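PDB 1YGP: yeast glycogen phosphorylase from Saccharomyces cerevisiae, which is a dimeric enzyme of the carbohydrate phosphorylase family with a GT-B fold, and contains bound pyridoxal-5'-phosphate. Local coordinates for residues Asp113-Met119 and Pro134-Ile138; Phe563-Asn568 and Leu846-Val850. One frame throughout, in Å; residues are numbered along the deposited sequence.

Contact 1 (Asp113-Met119 and Pro134-Ile138); sequences DNALINM and PREMI
Arg135 reaches along the end of helix 111-117 to Asp113, forming a salt bridge in which NH1 lies 2.7 Å from OD2. The arginine chain bends at chi3 (70°), which turns the guanidinium back so that its edge meets OD2; carboxylate and guanidinium planes stand 61° apart, and the N-H of this weak hydrogen bond points poorly, at 122°. Beside the ion pair the packing is close. Leu116 lies across the aliphatic part of the arginine, its CB 3.7 Å from Arg135 CG, and its CD2 comes within 3.8 Å of Ile138 CG2 where helix 135-145 begins. Ile76 of helix 65-94 and Leu149 of helix 149-153 also touch Leu116. Toward solvent, the exposed Pro134 rests against Met119, with SD 3.9 Å from Pro134 N, while Met119 CE stays a looser 4.4 Å from Ile138 CG1. Leu153 of helix 149-153 touches both partners of the salt bridge, so the buried carboxylate of Asp113 has an apolar neighbour as well as a cationic one. Such surroundings would be expected to strengthen the charge attraction, while the leucine and isoleucine contacts join the two helix ends without directional bonds.

Contact 2 (Phe563-Asn568 and Leu846-Val850); sequences FLKKWN and LKKSV
This is a buried helix-helix crossing between helices 562-584 and 842-856, far apart in sequence but adjacent in space; their local axes approach to 10.3 Å at an angle of 78°. Val850 sits at its middle. Its CG2 methyl makes a CH-pi contact over the face of Trp567, 3.7 Å from the centroid of the five-membered ring and only 12° off the normal, while CG1 meets the edge of the Phe563 ring, 3.8 Å from CE2. The same indole is fixed at its edge: Trp567 NE1 donates to Ser849 OG over 3.0 Å, nearly in the ring plane, with an N-H...O angle of 155°. Ser849 OG is also hydrogen-bonded to Gly733 O, so this buried hydroxyl links the tryptophan to a backbone carbonyl of a third part of the chain. Farther along, Leu564 and Leu846 lie alongside one another, pointing oppositely, with Leu564 CG 3.8 Å from Leu846 CB. Helix 527-536 backs the crossing, with Leu529 and Leu532 against Trp567. In sequence the two helices bracket all six strands of the parallel sheet 601-759, an arrangement consistent with the outer helices of the C-terminal Rossmann-like domain of a GT-B fold.

Overall arrangement
Contacts 1 and 2 follow each other along the chain without overlapping; their centres lie 28 Å apart and their nearest atoms about 18 Å, so they do not touch. A pair of consecutive helices relates them: Asp113 and Ile117 of contact 1 touch Gln524 on helix 518-524, whereas Phe563 and Trp567 of contact 2 pack on helix 527-536. Neither contact contains a residue of the pyridoxal-5'-phosphate pocket, but contact 1 has indirect routes to it, since Leu107 precedes helix 111-117 and Trp521 lies on helix 518-524. Contact 2 sits about 30 Å from the chain centre and contact 1 about 23 Å, each measured from its own centre.

Contact 1 (Asp113-Met119 and Pro134-Ile138)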
loop_
_atom_site.group_PDB
_atom_site.type_symbol
_atom_site.label_atom_id
_atom_site.label_comp_id
_atom_site.label_asym_id
_atom_site.label_seq_id
_atom_site.Cartn_x
_atom_site.Cartn_y
_atom_site.Cartn_z
ATOM N N ASP A 113 -16.107 -15.276 4.957
ATOM C CA ASP A 113 -17.116 -16.242 5.372
ATOM C C ASP A 113 -16.600 -17.668 5.439
ATOM O O ASP A 113 -16.971 -18.464 6.307
ATOM C CB ASP A 113 -18.266 -16.168 4.435
ATOM C CG ASP A 113 -19.553 -16.728 4.978
ATOM O OD1 ASP A 113 -19.721 -16.822 6.190
ATOM O OD2 ASP A 113 -20.404 -17.044 4.151
ATOM N N ASN A 114 -15.676 -17.942 4.517
ATOM C CA ASN A 114 -14.992 -19.192 4.499
ATOM C C ASN A 114 -14.288 -19.376 5.831
ATOM O O ASN A 114 -14.363 -20.480 6.375
ATOM C CB ASN A 114 -14.017 -19.190 3.350
ATOM C CG ASN A 114 -13.424 -20.573 3.133
ATOM O OD1 ASN A 114 -12.257 -20.780 3.438
ATOM N ND2 ASN A 114 -14.149 -21.595 2.666
ATOM N N ALA A 115 -13.677 -18.341 6.414
ATOM C CA ALA A 115 -13.041 -18.460 7.723
ATOM C C ALA A 115 -14.068 -18.700 8.803
ATOM O O ALA A 115 -13.825 -19.460 9.737
ATOM C CB ALA A 115 -12.296 -17.217 8.146
ATOM N N LEU A 116 -15.249 -18.107 8.688
ATOM C CA LEU A 116 -16.288 -18.319 9.681
ATOM C C LEU A 116 -16.803 -19.759 9.718
ATOM O O LEU A 116 -17.142 -20.290 10.793
ATOM C CB LEU A 116 -17.395 -17.318 9.373
ATOM C CG LEU A 116 -17.559 -16.121 10.298
ATOM C CD1 LEU A 116 -16.231 -15.419 10.494
ATOM C CD2 LEU A 116 -18.591 -15.174 9.707
ATOM N N ILE A 117 -16.897 -20.384 8.541
ATOM C CA ILE A 117 -17.332 -21.770 8.399
ATOM C C ILE A 117 -16.189 -22.676 8.801
ATOM O O ILE A 117 -16.423 -23.578 9.594
ATOM C CB ILE A 117 -17.763 -22.057 6.929
ATOM C CG1 ILE A 117 -19.140 -21.460 6.743
ATOM C CG2 ILE A 117 -17.791 -23.544 6.590
ATOM C CD1 ILE A 117 -19.398 -21.201 5.266
ATOM N N ASN A 118 -14.949 -22.499 8.359
ATOM C CA ASN A 118 -13.897 -23.410 8.738
ATOM C C ASN A 118 -13.318 -22.906 10.037
ATOM O O ASN A 118 -12.141 -22.517 10.102
ATOM C CB ASN A 118 -12.823 -23.432 7.702
ATOM C CG ASN A 118 -13.328 -23.915 6.387
ATOM O OD1 ASN A 118 -13.740 -25.062 6.227
ATOM N ND2 ASN A 118 -13.336 -23.010 5.426
ATOM N N MET A 119 -14.126 -22.903 11.102
ATOM C CA MET A 119 -13.672 -22.365 12.364
ATOM C C MET A 119 -14.069 -23.345 13.436
ATOM O O MET A 119 -15.265 -23.524 13.688
ATOM C CB MET A 119 -14.324 -21.018 12.620
ATOM C CG MET A 119 -13.586 -20.263 13.705
ATOM S SD MET A 119 -14.604 -18.984 14.483
ATOM C CE MET A 119 -14.013 -17.528 13.692
ATOM N N PRO A 134 -17.906 -20.967 13.947
ATOM C CA PRO A 134 -19.313 -21.058 13.602
ATOM C C PRO A 134 -19.861 -19.695 13.263
ATOM O O PRO A 134 -19.866 -18.772 14.090
ATOM C CB PRO A 134 -20.150 -21.613 14.756
ATOM C CG PRO A 134 -19.163 -22.626 15.209
ATOM C CD PRO A 134 -17.862 -21.814 15.119
ATOM N N ARG A 135 -20.309 -19.693 12.010
ATOM C CA ARG A 135 -21.014 -18.584 11.451
ATOM C C ARG A 135 -22.140 -18.103 12.353
ATOM O O ARG A 135 -22.280 -16.901 12.501
ATOM C CB ARG A 135 -21.603 -18.975 10.134
ATOM C CG ARG A 135 -20.878 -18.361 8.994
ATOM C CD ARG A 135 -21.738 -18.535 7.791
ATOM N NE ARG A 135 -22.914 -17.699 7.882
ATOM C CZ ARG A 135 -23.286 -16.911 6.874
ATOM N NH1 ARG A 135 -22.602 -16.850 5.741
ATOM N NH2 ARG A 135 -24.377 -16.159 7.000
ATOM N N GLU A 136 -22.922 -18.964 13.015
ATOM C CA GLU A 136 -24.026 -18.475 13.828
ATOM C C GLU A 136 -23.572 -17.761 15.085
ATOM O O GLU A 136 -24.212 -16.782 15.461
ATOM C CB GLU A 136 -24.943 -19.607 14.249
ATOM N N MET A 137 -22.470 -18.164 15.728
ATOM C CA MET A 137 -21.993 -17.454 16.907
ATOM C C MET A 137 -21.550 -16.039 16.523
ATOM O O MET A 137 -22.008 -15.067 17.122
ATOM C CB MET A 137 -20.818 -18.194 17.537
ATOM C CG MET A 137 -20.258 -17.450 18.734
ATOM S SD MET A 137 -18.606 -17.963 19.243
ATOM C CE MET A 137 -19.066 -19.515 19.965
ATOM N N ILE A 138 -20.687 -15.919 15.502
ATOM C CA ILE A 138 -20.177 -14.650 14.980
ATOM C C ILE A 138 -21.359 -13.819 14.506
ATOM O O ILE A 138 -21.487 -12.650 14.858
ATOM C CB ILE A 138 -19.174 -14.930 13.803
ATOM C CG1 ILE A 138 -17.976 -15.730 14.324
ATOM C CG2 ILE A 138 -18.675 -13.637 13.178
ATOM C CD1 ILE A 138 -17.235 -15.197 15.576
#

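Contact 2 (Phe563-Asn568 and Leu846-Val850)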
loop_
_atom_site.group_PDB
_atom_site.type_symbol
_atom_site.label_atom_id
_atom_site.label_comp_id
_atom_site.label_asym_id
_atom_site.label_seq_id
_atom_site.Cartn_x
_atom_site.Cartn_y
_atom_site.Cartn_z
ATOM N N PHE A 563 -40.693 -33.783 0.581
ATOM C CA PHE A 563 -39.269 -33.588 0.372
ATOM C C PHE A 563 -39.070 -32.804 -0.907
ATOM O O PHE A 563 -38.393 -31.775 -0.891
ATOM C CB PHE A 563 -38.544 -34.921 0.248
ATOM C CG PHE A 563 -37.037 -34.779 0.129
ATOM C CD1 PHE A 563 -36.287 -34.402 1.233
ATOM C CD2 PHE A 563 -36.412 -35.040 -1.088
ATOM C CE1 PHE A 563 -34.912 -34.289 1.113
ATOM C CE2 PHE A 563 -35.031 -34.922 -1.192
ATOM C CZ PHE A 563 -34.281 -34.547 -0.089
ATOM N N LEU A 564 -39.685 -33.256 -2.004
ATOM C CA LEU A 564 -39.583 -32.543 -3.260
ATOM C C LEU A 564 -40.090 -31.114 -3.120
ATOM O O LEU A 564 -39.471 -30.190 -3.662
ATOM C CB LEU A 564 -40.360 -33.317 -4.321
ATOM C CG LEU A 564 -39.576 -34.158 -5.354
ATOM C CD1 LEU A 564 -38.264 -34.695 -4.801
ATOM C CD2 LEU A 564 -40.440 -35.330 -5.757
ATOM N N LYS A 565 -41.143 -30.867 -2.337
ATOM C CA LYS A 565 -41.625 -29.507 -2.152
ATOM C C LYS A 565 -40.535 -28.683 -1.485
ATOM O O LYS A 565 -40.227 -27.560 -1.907
ATOM C CB LYS A 565 -42.849 -29.467 -1.258
ATOM N N LYS A 566 -39.881 -29.304 -0.502
ATOM C CA LYS A 566 -38.825 -28.675 0.248
ATOM C C LYS A 566 -37.642 -28.317 -0.643
ATOM O O LYS A 566 -37.139 -27.182 -0.632
ATOM C CB LYS A 566 -38.428 -29.633 1.336
ATOM C CG LYS A 566 -38.861 -29.171 2.705
ATOM C CD LYS A 566 -40.367 -29.199 2.849
ATOM C CE LYS A 566 -40.745 -30.037 4.056
ATOM N NZ LYS A 566 -40.324 -31.413 3.870
ATOM N N TRP A 567 -37.269 -29.288 -1.485
ATOM C CA TRP A 567 -36.172 -29.168 -2.416
ATOM C C TRP A 567 -36.473 -28.039 -3.374
ATOM O O TRP A 567 -35.595 -27.226 -3.676
ATOM C CB TRP A 567 -36.000 -30.450 -3.208
ATOM C CG TRP A 567 -34.600 -30.617 -3.789
ATOM C CD1 TRP A 567 -34.309 -30.223 -5.067
ATOM C CD2 TRP A 567 -33.513 -31.170 -3.148
ATOM N NE1 TRP A 567 -33.043 -30.527 -5.238
ATOM C CE2 TRP A 567 -32.529 -31.086 -4.134
ATOM C CE3 TRP A 567 -33.209 -31.724 -1.902
ATOM C CZ2 TRP A 567 -31.241 -31.550 -3.897
ATOM C CZ3 TRP A 567 -31.912 -32.187 -1.666
ATOM C CH2 TRP A 567 -30.937 -32.101 -2.660
ATOM N N ASN A 568 -37.713 -27.911 -3.833
ATOM C CA ASN A 568 -37.993 -26.870 -4.784
ATOM C C ASN A 568 -37.940 -25.500 -4.133
ATOM O O ASN A 568 -37.351 -24.570 -4.696
ATOM C CB ASN A 568 -39.340 -27.090 -5.412
ATOM C CG ASN A 568 -39.499 -26.200 -6.635
ATOM O OD1 ASN A 568 -40.520 -25.560 -6.816
ATOM N ND2 ASN A 568 -38.562 -26.070 -7.560
ATOM N N LEU A 846 -37.486 -32.402 -10.497
ATOM C CA LEU A 846 -36.998 -32.414 -9.132
ATOM C C LEU A 846 -36.309 -33.721 -8.751
ATOM O O LEU A 846 -35.350 -33.736 -7.977
ATOM C CB LEU A 846 -38.200 -32.097 -8.241
ATOM C CG LEU A 846 -38.398 -30.644 -7.691
ATOM C CD1 LEU A 846 -37.714 -29.573 -8.530
ATOM C CD2 LEU A 846 -39.891 -30.378 -7.652
ATOM N N LYS A 847 -36.712 -34.836 -9.344
ATOM C CA LYS A 847 -36.066 -36.104 -9.095
ATOM C C LYS A 847 -34.706 -36.046 -9.739
ATOM O O LYS A 847 -33.755 -36.502 -9.115
ATOM C CB LYS A 847 -36.842 -37.259 -9.711
ATOM N N LYS A 848 -34.541 -35.450 -10.917
ATOM C CA LYS A 848 -33.223 -35.342 -11.545
ATOM C C LYS A 848 -32.250 -34.522 -10.701
ATOM O O LYS A 848 -31.088 -34.887 -10.512
ATOM C CB LYS A 848 -33.330 -34.688 -12.901
ATOM C CG LYS A 848 -34.103 -35.565 -13.870
ATOM C CD LYS A 848 -34.196 -34.913 -15.236
ATOM C CE LYS A 848 -34.711 -35.974 -16.173
ATOM N NZ LYS A 848 -34.583 -35.496 -17.530
ATOM N N SER A 849 -32.753 -33.434 -10.124
ATOM C CA SER A 849 -31.994 -32.578 -9.237
ATOM C C SER A 849 -31.551 -33.301 -7.954
ATOM O O SER A 849 -30.358 -33.252 -7.610
ATOM C CB SER A 849 -32.879 -31.372 -8.949
ATOM O OG SER A 849 -32.225 -30.401 -8.151
ATOM N N VAL A 850 -32.443 -34.022 -7.241
ATOM C CA VAL A 850 -32.101 -34.727 -5.994
ATOM C C VAL A 850 -31.092 -35.811 -6.295
ATOM O O VAL A 850 -30.087 -35.960 -5.602
ATOM C CB VAL A 850 -33.340 -35.377 -5.329
ATOM C CG1 VAL A 850 -32.927 -36.127 -4.086
ATOM C CG2 VAL A 850 -34.322 -34.302 -4.853
#